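Local coordinates for sensor protein (Haloarcula marismortui ATCC 43049, PDB 3BWL) that is probably a phosphorelay sensor histidine kinase, represented here by its PAS domain, whose pocket holds 1H-indole-3-carbaldehyde, at residues S79-S82 with V83-R87. Residues are numbered along the deposited sequence; the frame is centred on the assembly and turned at random. Where two conformers were deposited one is given.
Sequences SGFS and VDERR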
loop_
_atom_site.group_PDB
_atom_site.type_symbol
_atom_site.label_atom_id
_atom_site.label_comp_id
_atom_site.label_asym_id
_atom_site.label_seq_id
_atom_site.Cartn_x
_atom_site.Cartn_y
_atom_site.Cartn_z
ATOM N N SER A 79 17.402 13.165 4.938
ATOM C CA SER A 79 18.503 13.683 4.107
ATOM C C SER A 79 19.489 12.581 3.676
ATOM O O SER A 79 20.177 12.734 2.672
ATOM C CB SER A 79 19.230 14.837 4.804
ATOM O OG SER A 79 19.849 14.384 5.989
ATOM N N GLY A 80 19.547 11.475 4.429
ATOM C CA GLY A 80 20.460 10.373 4.107
ATOM C C GLY A 80 19.977 9.477 2.956
ATOM O O GLY A 80 20.761 8.731 2.401
ATOM N N PHE A 81 18.699 9.555 2.594
ATOM C CA PHE A 81 18.122 8.729 1.491
ATOM C C PHE A 81 18.547 9.166 0.094
ATOM O O PHE A 81 18.455 10.355 -0.254
ATOM C CB PHE A 81 16.589 8.768 1.555
ATOM C CG PHE A 81 16.005 7.776 2.489
ATOM C CD1 PHE A 81 16.122 7.944 3.869
ATOM C CD2 PHE A 81 15.296 6.658 1.991
ATOM C CE1 PHE A 81 15.556 7.026 4.757
ATOM C CE2 PHE A 81 14.726 5.725 2.904
ATOM C CZ PHE A 81 14.863 5.919 4.258
ATOM N N SER A 82 19.021 8.206 -0.695
ATOM C CA SER A 82 19.133 8.392 -2.125
ATOM C C SER A 82 17.764 8.171 -2.774
ATOM O O SER A 82 16.917 7.499 -2.211
ATOM C CB SER A 82 20.115 7.369 -2.657
ATOM O OG SER A 82 21.411 7.702 -2.195
ATOM N N VAL A 83 17.538 8.758 -3.945
ATOM C CA VAL A 83 16.295 8.481 -4.677
ATOM C C VAL A 83 16.176 6.970 -4.897
ATOM O O VAL A 83 17.146 6.315 -5.299
ATOM C CB VAL A 83 16.211 9.240 -6.053
ATOM C CG1 VAL A 83 14.948 8.849 -6.818
ATOM C CG2 VAL A 83 16.248 10.741 -5.842
ATOM N N ASP A 84 14.978 6.447 -4.632
ATOM C CA ASP A 84 14.602 5.017 -4.748
ATOM C C ASP A 84 15.123 4.094 -3.640
ATOM O O ASP A 84 14.829 2.881 -3.652
ATOM C CB ASP A 84 14.867 4.448 -6.166
ATOM C CG ASP A 84 13.855 4.969 -7.205
ATOM O OD1 ASP A 84 12.814 5.552 -6.803
ATOM O OD2 ASP A 84 14.087 4.791 -8.434
ATOM N N GLU A 85 15.830 4.677 -2.671
ATOM C CA GLU A 85 16.316 3.965 -1.497
ATOM C C GLU A 85 15.166 3.681 -0.552
ATOM O O GLU A 85 14.277 4.519 -0.396
ATOM C CB GLU A 85 17.409 4.751 -0.738
ATOM C CG GLU A 85 17.933 3.985 0.533
ATOM C CD GLU A 85 19.081 4.710 1.251
ATOM O OE1 GLU A 85 19.519 5.764 0.745
ATOM O OE2 GLU A 85 19.558 4.194 2.308
ATOM N N ARG A 86 15.196 2.485 0.036
ATOM C CA ARG A 86 14.236 2.056 1.068
ATOM C C ARG A 86 14.983 1.656 2.322
ATOM O O ARG A 86 16.086 1.088 2.257
ATOM C CB ARG A 86 13.463 0.815 0.602
ATOM C CG ARG A 86 12.583 1.006 -0.602
ATOM C CD ARG A 86 11.879 -0.293 -0.993
ATOM N NE ARG A 86 12.831 -1.276 -1.539
ATOM C CZ ARG A 86 12.621 -2.598 -1.642
ATOM N NH1 ARG A 86 11.499 -3.187 -1.200
ATOM N NH2 ARG A 86 13.570 -3.358 -2.173
ATOM N N ARG A 87 14.387 1.958 3.473
ATOM C CA ARG A 87 14.904 1.556 4.775
ATOM C C ARG A 87 13.755 1.166 5.689
ATOM O O ARG A 87 12.680 1.751 5.612
ATOM C CB ARG A 87 15.635 2.716 5.449
ATOM C CG ARG A 87 16.877 3.125 4.769
ATOM C CD ARG A 87 17.777 3.899 5.742
ATOM N NE ARG A 87 18.661 4.723 4.957
ATOM C CZ ARG A 87 19.145 5.893 5.345
ATOM N NH1 ARG A 87 18.842 6.387 6.544
ATOM N NH2 ARG A 87 19.954 6.567 4.529
HETATM O O HOH W 1 21.876 6.771 0.669
#
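With CG opposite the backbone N (chi1 180°) and its chain extended, E85 reaches back across the turn to F81 and S82, while R87, its CG anti to the carbonyl carbon (chi1 -67°), runs extended over the F81 ring. E85 OE1 takes S82 N at 2.9 Å, an almost straight bond on the anti side of the carboxylate. In return E85 N donates to S82 O at 3.1 Å, closing a type II beta turn with V83 and D84 at its corners. One water donates hydrogen bonds to G80 O and E85 OE1 and accepts one from S82 OG. The other carboxylate oxygen, OE2, receives R87 NE at 2.8 Å and, longer and more bent, R87 NH2 at 3.3 Å, both from one face of its plane. This salt bridge steadies the guanidinium, which lies on F81 with the planes 24° apart, an off-centre cation-pi stack; R87 CG packs on F81 CZ at 3.5 Å. A leucine in place of R87 would probably leave OE2 of E85 without its charged mate and that ring face without its guanidinium lid. F81 also packs on L107 of strand 100-112, and its O accepts a hydrogen bond from R109 NH1. The turn lies in the loop linking helix 71-79 to strand 86-94, outermost within this chain of the antiparallel PAS-fold sheet; the F81 side chain is about 7 Å from bound 1H-indole-3-carbaldehyde, without lining its pocket.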